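Long-range contacts in DyP-type peroxidase (Pleurotus ostreatus PC15, PDB 6FSK), which probably uses hydrogen peroxide and a heme b cofactor to oxidise dyes and other substrates, with Mn(II) oxidation at a non-canonical site: residues L5-G10 against S472-A477; N204-Q209 against D303-N308; G237-F242 against S387-G392; G286-I291 against P298-D303. The protein carries 1 engineered substitution. All blocks are in the same frame, centred on the assembly; numbering follows the deposited sequence.

Contact 1 (L5-G10 against S472-A477)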
# COMPACT_ATOMS: atom_id res chain seq x y z
N LEU A 5 -16.64 -16.44 -2.34
CA LEU A 5 -15.58 -15.82 -3.16
C LEU A 5 -16.09 -15.31 -4.51
O LEU A 5 -15.44 -14.46 -5.17
CB LEU A 5 -14.43 -16.76 -3.38
CG LEU A 5 -13.68 -17.20 -2.13
CD1 LEU A 5 -12.49 -18.08 -2.56
CD2 LEU A 5 -13.22 -16.05 -1.25
N ASN A 6 -17.23 -15.84 -4.95
CA ASN A 6 -17.96 -15.25 -6.09
C ASN A 6 -18.54 -13.89 -5.86
O ASN A 6 -19.00 -13.24 -6.83
CB ASN A 6 -19.13 -16.13 -6.51
CG ASN A 6 -18.66 -17.44 -7.00
OD1 ASN A 6 -17.98 -17.54 -8.00
ND2 ASN A 6 -19.00 -18.48 -6.28
N ASN A 7 -18.60 -13.43 -4.62
CA ASN A 7 -19.26 -12.18 -4.26
C ASN A 7 -18.22 -11.07 -3.99
O ASN A 7 -18.62 -9.94 -3.82
CB ASN A 7 -20.19 -12.30 -3.04
CG ASN A 7 -21.18 -11.19 -2.93
OD1 ASN A 7 -21.74 -10.71 -3.93
ND2 ASN A 7 -21.33 -10.71 -1.73
N ILE A 8 -16.95 -11.44 -3.96
CA ILE A 8 -15.85 -10.49 -3.52
C ILE A 8 -15.02 -10.10 -4.74
O ILE A 8 -14.57 -10.95 -5.53
CB ILE A 8 -14.96 -11.20 -2.46
CG1 ILE A 8 -15.79 -11.43 -1.21
CG2 ILE A 8 -13.77 -10.32 -2.10
CD1 ILE A 8 -15.30 -12.58 -0.35
N GLN A 9 -14.77 -8.82 -4.91
CA GLN A 9 -13.91 -8.41 -5.96
C GLN A 9 -12.50 -8.92 -5.79
O GLN A 9 -11.90 -8.84 -4.72
CB GLN A 9 -13.94 -6.86 -6.13
CG GLN A 9 -15.27 -6.29 -6.63
CD GLN A 9 -15.10 -4.85 -7.10
OE1 GLN A 9 -14.31 -4.62 -8.02
NE2 GLN A 9 -15.85 -3.93 -6.53
N GLY A 10 -11.96 -9.39 -6.93
CA GLY A 10 -10.77 -10.22 -6.94
C GLY A 10 -9.45 -9.53 -6.57
O GLY A 10 -8.53 -10.18 -6.15
N SER A 472 -14.70 -0.73 -2.40
CA SER A 472 -14.92 -1.72 -3.42
C SER A 472 -16.10 -2.64 -3.03
O SER A 472 -15.90 -3.46 -2.15
CB SER A 472 -13.67 -2.56 -3.55
OG SER A 472 -12.60 -1.80 -4.17
N PRO A 473 -17.28 -2.43 -3.63
CA PRO A 473 -18.39 -3.16 -3.09
C PRO A 473 -18.37 -4.59 -3.59
O PRO A 473 -17.71 -4.99 -4.56
CB PRO A 473 -19.63 -2.37 -3.64
CG PRO A 473 -19.05 -1.05 -4.14
CD PRO A 473 -17.70 -1.43 -4.63
N SER A 474 -19.21 -5.43 -2.95
CA SER A 474 -19.40 -6.78 -3.42
C SER A 474 -20.22 -6.83 -4.69
O SER A 474 -20.85 -5.84 -5.04
CB SER A 474 -20.19 -7.55 -2.30
OG SER A 474 -21.59 -7.16 -2.35
N ILE A 475 -20.22 -7.98 -5.35
CA ILE A 475 -20.98 -8.13 -6.59
C ILE A 475 -22.48 -7.94 -6.30
O ILE A 475 -23.13 -7.18 -7.01
CB ILE A 475 -20.68 -9.45 -7.27
CG1 ILE A 475 -19.16 -9.65 -7.59
CG2 ILE A 475 -21.57 -9.61 -8.50
CD1 ILE A 475 -18.63 -8.55 -8.50
N THR A 476 -23.04 -8.55 -5.26
CA THR A 476 -24.47 -8.29 -5.03
C THR A 476 -24.76 -6.83 -4.61
O THR A 476 -25.82 -6.32 -4.93
CB THR A 476 -25.10 -9.24 -4.04
OG1 THR A 476 -24.37 -9.17 -2.86
CG2 THR A 476 -25.09 -10.63 -4.55
N ALA A 477 -23.83 -6.12 -3.94
CA ALA A 477 -23.99 -4.71 -3.66
C ALA A 477 -24.08 -3.92 -4.97
O ALA A 477 -24.95 -3.04 -5.10
CB ALA A 477 -22.90 -4.13 -2.80
O HOH W 1 -15.93 -6.92 -3.05
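Asn7 grips the first turn of helix 475-481 with two oxygens. Its side-chain OD1 accepts from Thr476 N at 2.9 Å, a nearly straight bond lying in the carbonyl plane, and takes a second bond from Thr476 OG1 at 3.2 Å, tilted 18° from that plane. The backbone Asn7 O receives Ile475 N at 3.0 Å from above its carbonyl plane and also rests 3.2 Å from Ser474 CB. With CG anti to the backbone N (chi1 -161°), the amide reaches across the Thr476 side chain at about a right angle. Ser474 is the N-cap of this helix: its OG accepts from Ala477 N, while Asn7 takes the two preceding N-H groups, so three amides of the helix start find acceptors. Were Asn7 replaced by an alanine, Thr476 N and OG1 would probably lose their shared acceptor, leaving the backbone bond from Ile475 N as the link at this residue. Two residues on, Gln9 NE2 donates to Pro473 O at 2.9 Å, with the oxygen in the Gln9 amide plane and the nitrogen on a lone pair of that oxygen; a water on Gln9 N gives it a weak second bond. Gln9 NE2 also binds Val77 O of strand 74-80, and Ser472 OG bonds Ser78 OG there. Behind the loop, Ile8 and Leu5 lie against helix 48-63, with backbone bonds to Ser48 and Ala49.

Contact 2 (N204-Q209 against D303-N308)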
# COMPACT_ATOMS: atom_id res chain seq x y z
N ASN A 204 -3.22 -22.22 3.76
CA ASN A 204 -1.90 -22.64 4.13
C ASN A 204 -1.01 -21.46 4.39
O ASN A 204 -0.12 -21.16 3.59
CB ASN A 204 -1.29 -23.46 3.01
CG ASN A 204 -2.03 -24.72 2.83
OD1 ASN A 204 -2.73 -24.91 1.83
ND2 ASN A 204 -1.98 -25.54 3.86
N PRO A 205 -1.25 -20.76 5.52
CA PRO A 205 -0.35 -19.62 5.78
C PRO A 205 1.11 -20.04 5.81
O PRO A 205 1.47 -21.14 6.28
CB PRO A 205 -0.78 -19.08 7.14
CG PRO A 205 -2.14 -19.64 7.37
CD PRO A 205 -2.27 -20.92 6.57
N LEU A 206 1.96 -19.17 5.30
CA LEU A 206 3.39 -19.36 5.37
C LEU A 206 3.94 -19.35 6.78
O LEU A 206 3.29 -18.88 7.73
CB LEU A 206 4.04 -18.27 4.49
CG LEU A 206 3.77 -18.32 2.99
CD1 LEU A 206 4.03 -16.98 2.30
CD2 LEU A 206 4.63 -19.44 2.38
N PRO A 207 5.12 -19.93 6.99
CA PRO A 207 5.75 -19.81 8.31
C PRO A 207 5.93 -18.35 8.69
O PRO A 207 6.42 -17.52 7.90
CB PRO A 207 7.11 -20.52 8.13
CG PRO A 207 6.84 -21.43 6.96
CD PRO A 207 5.99 -20.65 6.02
N GLY A 208 5.44 -18.03 9.89
CA GLY A 208 5.50 -16.68 10.40
C GLY A 208 4.35 -15.71 10.02
O GLY A 208 4.36 -14.52 10.37
N GLN A 209 3.39 -16.23 9.25
CA GLN A 209 2.29 -15.50 8.75
C GLN A 209 1.11 -15.87 9.66
O GLN A 209 0.46 -16.91 9.48
CB GLN A 209 2.05 -15.88 7.33
CG GLN A 209 1.25 -14.93 6.54
CD GLN A 209 0.96 -15.32 5.10
OE1 GLN A 209 0.97 -16.51 4.71
NE2 GLN A 209 0.53 -14.30 4.31
N ASP A 303 13.38 -17.45 -0.54
CA ASP A 303 12.62 -18.54 0.07
C ASP A 303 11.47 -17.97 0.92
O ASP A 303 11.68 -17.55 2.07
CB ASP A 303 13.57 -19.34 0.96
CG ASP A 303 12.94 -20.65 1.54
OD1 ASP A 303 11.71 -20.86 1.35
OD2 ASP A 303 13.70 -21.46 2.18
N ALA A 304 10.25 -18.05 0.38
CA ALA A 304 9.05 -17.62 1.08
C ALA A 304 8.82 -18.37 2.36
O ALA A 304 8.09 -17.83 3.22
CB ALA A 304 7.79 -17.69 0.20
N GLN A 305 9.37 -19.57 2.47
CA GLN A 305 9.23 -20.32 3.70
C GLN A 305 10.08 -19.77 4.85
O GLN A 305 9.84 -20.17 6.00
CB GLN A 305 9.61 -21.82 3.52
CG GLN A 305 8.81 -22.55 2.44
CD GLN A 305 7.41 -22.70 2.91
OE1 GLN A 305 7.21 -23.19 4.02
NE2 GLN A 305 6.43 -22.32 2.12
N ARG A 306 11.04 -18.92 4.55
CA ARG A 306 11.93 -18.42 5.59
C ARG A 306 12.04 -16.89 5.68
O ARG A 306 12.44 -16.40 6.73
CB ARG A 306 13.36 -19.01 5.39
CG ARG A 306 13.41 -20.52 5.50
CD ARG A 306 14.85 -21.03 5.49
NE ARG A 306 15.60 -20.71 4.28
CZ ARG A 306 16.82 -20.13 4.21
NH1 ARG A 306 17.49 -19.67 5.27
NH2 ARG A 306 17.39 -20.00 3.02
N ASN A 307 11.79 -16.18 4.57
CA ASN A 307 12.13 -14.77 4.48
C ASN A 307 11.19 -13.88 5.32
O ASN A 307 11.44 -12.67 5.34
CB ASN A 307 12.19 -14.34 3.04
CG ASN A 307 10.84 -14.31 2.35
OD1 ASN A 307 9.78 -14.45 2.94
ND2 ASN A 307 10.90 -14.07 1.03
N ASN A 308 10.16 -14.43 5.95
CA ASN A 308 9.27 -13.61 6.78
C ASN A 308 9.05 -14.13 8.19
O ASN A 308 8.19 -13.69 8.91
CB ASN A 308 7.99 -13.34 5.96
CG ASN A 308 7.28 -12.09 6.43
OD1 ASN A 308 7.92 -11.11 6.74
ND2 ASN A 308 5.98 -12.14 6.41
O HOH W 2 8.65 -17.03 5.95
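Pro207 and Gln305 approach to 5.8 Å between their CA atoms, bringing a type II beta turn, Leu206 to Gln209, against a second bend that opens with an Asx turn at Asp303; both lie in surface loops of the heme-binding C-terminal region. Gly208, third in the turn, has phi 86°, where a CB would press on the carbonyl oxygen of Pro207 and clash with Asn308 O. The turn is closed by Gln209 N bonding Leu206 O, and Gln209 OE1 folds back to take Leu206 N on a lone pair. In the other bend, Asp303 OD1 accepts from Gln305 N and OD2 pairs with Arg306 NE in a salt bridge that enters the guanidinium edge in plane but meets the carboxylate from above.

Between the two loops the side chains meet by packing. Gln305, bent at chi2 (-70°), brings its amide alongside the turn, across Leu206 at about a right angle: OE1 lies 3.4 Å from Pro207 CG, and NE2 the same distance from Leu206 CD2. The Pro207 ring thus has OE1 and Gln305 O as neighbours, while Leu206 CD2 also packs on Ala304 CB at 4.2 Å. Deeper in, Asn308 OD1 accepts from Arg336, a heme-binding residue, and its ND2 bonds Ser194 weakly, beside the heme pocket. A water links the loops, donating to Pro207 O at 3.0 Å and Ala304 O at 2.9 Å and accepting from Asn308 N at 3.0 Å.

Contact 3 (G237-F242 against S387-G392)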
# COMPACT_ATOMS: atom_id res chain seq x y z
N GLY A 237 -17.47 -5.90 0.94
CA GLY A 237 -16.67 -4.79 0.33
C GLY A 237 -15.42 -4.54 1.20
O GLY A 237 -15.28 -5.02 2.34
N SER A 238 -14.50 -3.78 0.63
CA SER A 238 -13.28 -3.42 1.36
C SER A 238 -12.91 -1.97 0.96
O SER A 238 -13.24 -1.54 -0.13
CB SER A 238 -12.19 -4.38 0.99
OG SER A 238 -11.00 -4.16 1.78
N PHE A 239 -12.20 -1.29 1.82
CA PHE A 239 -11.71 0.07 1.58
C PHE A 239 -10.39 -0.01 0.86
O PHE A 239 -9.43 -0.64 1.30
CB PHE A 239 -11.56 0.88 2.84
CG PHE A 239 -12.84 1.20 3.56
CD1 PHE A 239 -13.56 2.29 3.19
CD2 PHE A 239 -13.36 0.39 4.56
CE1 PHE A 239 -14.74 2.61 3.78
CE2 PHE A 239 -14.59 0.67 5.12
CZ PHE A 239 -15.24 1.83 4.78
N LEU A 240 -10.37 0.64 -0.31
CA LEU A 240 -9.22 0.76 -1.20
C LEU A 240 -8.61 2.15 -0.95
O LEU A 240 -9.23 3.18 -1.34
CB LEU A 240 -9.68 0.66 -2.64
CG LEU A 240 -8.65 0.49 -3.72
CD1 LEU A 240 -9.26 0.12 -5.06
CD2 LEU A 240 -7.76 1.71 -3.90
N THR A 241 -7.41 2.20 -0.41
CA THR A 241 -6.61 3.46 -0.36
C THR A 241 -5.70 3.51 -1.55
O THR A 241 -4.91 2.60 -1.76
CB THR A 241 -5.82 3.52 0.96
OG1 THR A 241 -6.72 3.65 2.06
CG2 THR A 241 -4.89 4.76 0.91
N PHE A 242 -5.78 4.62 -2.33
CA PHE A 242 -4.85 4.90 -3.44
C PHE A 242 -3.96 6.06 -3.10
O PHE A 242 -4.48 7.09 -2.65
CB PHE A 242 -5.59 5.20 -4.72
CG PHE A 242 -4.70 5.65 -5.83
CD1 PHE A 242 -3.81 4.80 -6.44
CD2 PHE A 242 -4.75 6.96 -6.26
CE1 PHE A 242 -3.01 5.26 -7.52
CE2 PHE A 242 -3.92 7.40 -7.29
CZ PHE A 242 -3.03 6.57 -7.83
N SER A 387 -10.72 -3.35 6.14
CA SER A 387 -12.06 -2.99 6.44
C SER A 387 -12.15 -1.71 7.21
O SER A 387 -13.25 -1.29 7.63
CB SER A 387 -12.78 -4.11 7.20
OG SER A 387 -12.18 -4.27 8.46
N SER A 388 -11.02 -1.01 7.43
CA SER A 388 -11.04 0.25 8.13
C SER A 388 -9.78 1.02 7.76
O SER A 388 -8.67 0.69 8.15
CB SER A 388 -11.05 0.05 9.63
OG SER A 388 -10.98 1.26 10.37
N ILE A 389 -9.97 2.12 7.04
CA ILE A 389 -8.85 3.09 6.77
C ILE A 389 -8.45 3.78 8.07
O ILE A 389 -7.25 3.98 8.38
CB ILE A 389 -9.26 4.10 5.69
CG1 ILE A 389 -9.65 3.37 4.43
CG2 ILE A 389 -8.10 5.09 5.40
CD1 ILE A 389 -10.13 4.34 3.33
N ASP A 390 -9.46 4.05 8.92
CA ASP A 390 -9.20 4.68 10.21
C ASP A 390 -8.24 3.80 11.05
O ASP A 390 -7.26 4.31 11.61
CB ASP A 390 -10.43 4.86 11.03
CG ASP A 390 -11.38 5.91 10.48
OD1 ASP A 390 -11.00 6.75 9.66
OD2 ASP A 390 -12.60 5.88 10.99
N ASP A 391 -8.44 2.50 11.02
CA ASP A 391 -7.61 1.59 11.82
C ASP A 391 -6.33 1.21 11.13
O ASP A 391 -5.30 0.90 11.79
CB ASP A 391 -8.32 0.25 12.13
CG ASP A 391 -9.51 0.36 13.09
OD1 ASP A 391 -9.71 1.37 13.75
OD2 ASP A 391 -10.26 -0.67 13.17
N GLY A 392 -6.35 1.17 9.79
CA GLY A 392 -5.26 0.74 8.96
C GLY A 392 -4.38 1.84 8.40
O GLY A 392 -3.65 2.50 9.10
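Phe239 and Ile389 meet at about a right angle, the isoleucine running across the base of the aromatic side chain. Ile389 CG1 touches Phe239 CB at 3.5 Å and lies obliquely to the ring, while its CD1 lies near both Phe239 CB and Thr241 OG1, 3.7 Å from the latter. Phe239 and Thr241, two apart on the strand, point to the same side of it; the Thr241 side chain lies about 7 Å from the heme. CG of Phe239 stands anti to the carbonyl carbon (chi1 -66°), which turns the ring toward Ser387: Ser387 O sits at the ring edge, near its plane, 3.5 Å from CE2, and also accepts a hydrogen bond from Arg230. Phe471 of the adjoining strand meets the same ring edge-to-face. A serine here would probably leave Phe471 without its edge-to-face partner and strip Ile389 of its contacts with the ring. Further along, Ser388 OG accepts from Asp391 N in an ST motif, and Asp391 makes a salt bridge with Arg226. The contact is buried packing of strand 238-247 against the connection from its antiparallel neighbour 379-386 to helix 393-401, in the sheet of the DyP alpha+beta fold.

Contact 4 (G286-I291 against P298-D303)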
# COMPACT_ATOMS: atom_id res chain seq x y z
N GLY A 286 15.37 -8.69 -0.47
CA GLY A 286 14.24 -9.08 0.31
C GLY A 286 14.64 -9.79 1.59
O GLY A 286 13.81 -10.07 2.45
N ALA A 287 15.93 -10.10 1.77
CA ALA A 287 16.33 -10.77 2.98
C ALA A 287 16.11 -9.83 4.21
O ALA A 287 16.60 -8.71 4.18
CB ALA A 287 17.79 -11.20 2.91
N PRO A 288 15.46 -10.29 5.26
CA PRO A 288 15.19 -9.44 6.37
C PRO A 288 16.42 -9.26 7.20
O PRO A 288 17.11 -10.25 7.51
CB PRO A 288 14.09 -10.15 7.10
CG PRO A 288 14.29 -11.61 6.73
CD PRO A 288 14.82 -11.60 5.41
N ILE A 289 16.72 -8.02 7.59
CA ILE A 289 17.89 -7.76 8.40
C ILE A 289 17.72 -8.38 9.78
O ILE A 289 18.74 -8.68 10.45
CB ILE A 289 18.23 -6.24 8.50
CG1 ILE A 289 17.18 -5.54 9.28
CG2 ILE A 289 18.50 -5.68 7.11
CD1 ILE A 289 17.42 -4.04 9.33
N GLU A 290 16.50 -8.60 10.31
CA GLU A 290 16.34 -9.20 11.59
C GLU A 290 16.96 -10.61 11.63
O GLU A 290 17.44 -11.02 12.70
CB GLU A 290 14.86 -9.24 11.96
CG GLU A 290 14.46 -9.85 13.27
CD GLU A 290 14.98 -9.10 14.50
OE1 GLU A 290 15.48 -7.93 14.41
OE2 GLU A 290 14.84 -9.69 15.60
N ILE A 291 16.91 -11.31 10.51
CA ILE A 291 17.51 -12.67 10.38
C ILE A 291 18.96 -12.52 9.98
O ILE A 291 19.85 -13.24 10.58
CB ILE A 291 16.72 -13.55 9.42
CG1 ILE A 291 15.28 -13.70 9.92
CG2 ILE A 291 17.41 -14.92 9.20
CD1 ILE A 291 14.35 -14.54 9.07
N PRO A 298 20.94 -13.72 -0.33
CA PRO A 298 19.99 -13.86 -1.48
C PRO A 298 19.21 -15.17 -1.52
O PRO A 298 18.07 -15.18 -1.96
CB PRO A 298 20.87 -13.73 -2.70
CG PRO A 298 22.07 -12.92 -2.19
CD PRO A 298 22.31 -13.36 -0.79
N LYS A 299 19.74 -16.23 -0.95
CA LYS A 299 19.03 -17.49 -0.91
C LYS A 299 17.85 -17.43 0.08
O LYS A 299 16.73 -17.93 -0.21
CB LYS A 299 19.98 -18.62 -0.48
CG LYS A 299 19.29 -19.96 -0.24
CD LYS A 299 20.22 -21.15 0.02
CE LYS A 299 19.40 -22.44 -0.05
NZ LYS A 299 20.22 -23.65 -0.31
N LEU A 300 18.12 -16.80 1.22
CA LEU A 300 17.07 -16.56 2.23
C LEU A 300 15.99 -15.71 1.59
O LEU A 300 14.78 -15.98 1.77
CB LEU A 300 17.65 -15.85 3.47
CG LEU A 300 16.66 -15.31 4.48
CD1 LEU A 300 15.77 -16.36 5.07
CD2 LEU A 300 17.39 -14.56 5.59
N ALA A 301 16.42 -14.66 0.92
CA ALA A 301 15.48 -13.71 0.28
C ALA A 301 14.48 -14.45 -0.64
O ALA A 301 13.32 -14.12 -0.66
CB ALA A 301 16.24 -12.65 -0.46
N ALA A 302 14.95 -15.40 -1.40
CA ALA A 302 14.16 -16.06 -2.43
C ALA A 302 13.27 -17.13 -1.84
O ALA A 302 12.45 -17.65 -2.56
CB ALA A 302 15.12 -16.72 -3.41
N ASP A 303 13.38 -17.45 -0.54
CA ASP A 303 12.62 -18.54 0.07
C ASP A 303 11.47 -17.97 0.92
O ASP A 303 11.68 -17.55 2.07
CB ASP A 303 13.57 -19.34 0.96
CG ASP A 303 12.94 -20.65 1.54
OD1 ASP A 303 11.71 -20.86 1.35
OD2 ASP A 303 13.70 -21.46 2.18
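Leu300 and Ala301 carry the helix side of this apolar contact, meeting the loop residues Gly286, Ala287, Pro288 and Ile291. Leu300, whose N donates to Asp297 OD1 just before the helix, comes first; a chi1 of 169° swings CG away from the backbone N and sends the CD2 methyl into the loop. That one methyl has three neighbours: Ile291 CG2 at 3.6 Å, approached obliquely; Pro288 CD at 3.9 Å, the ring corner facing the methyl; and Ala287 CB, slightly farther at 4.3 Å. Ile291 N bonds Pro288 O, so the loop bends back and brings both residues to the same methyl. Next, Ala301 sets its CB beside the backbone, 3.4 Å from Ala287 N and 3.9 Å from Gly286 C, with the Ala287 methyl at 4.0 Å. The two backbones are close here, their CA atoms 4.1 Å apart at Ala287 and Ala301. Gly286, its nearest atoms about 6 Å from the heme, has phi 108°, where a CB would collide with the preceding carbonyl oxygen. Asp303 N bonds Leu300 O. The loop continues from helix 268-280, on which Ile289 packs through Ala277 and Arg278, so helix 298-302 lies over a turn resting on that longer helix.

In the fold
From the N terminus, contact 1 joins the opening loop to the start of the last helix, closing a loop of 461 residues that encloses all the others. Contact 2 begins at 204-209 and ends at 303-308; contact 3 begins between those segments, at 237-242, and ends beyond them, at 387-392, so the two cross. Contact 4, a short closure of the loop leading into helix 298-302, lies within both. Contacts 2 and 4 share Asp303 and touch, with Asn307 ND2 near Ala301 O, forming one patch near the heme. Contacts 1 and 3 meet through the antiparallel strands 462-472 and 238-247, where Ser472 N approaches Ser238 O, coupling the chain ends to the sheet.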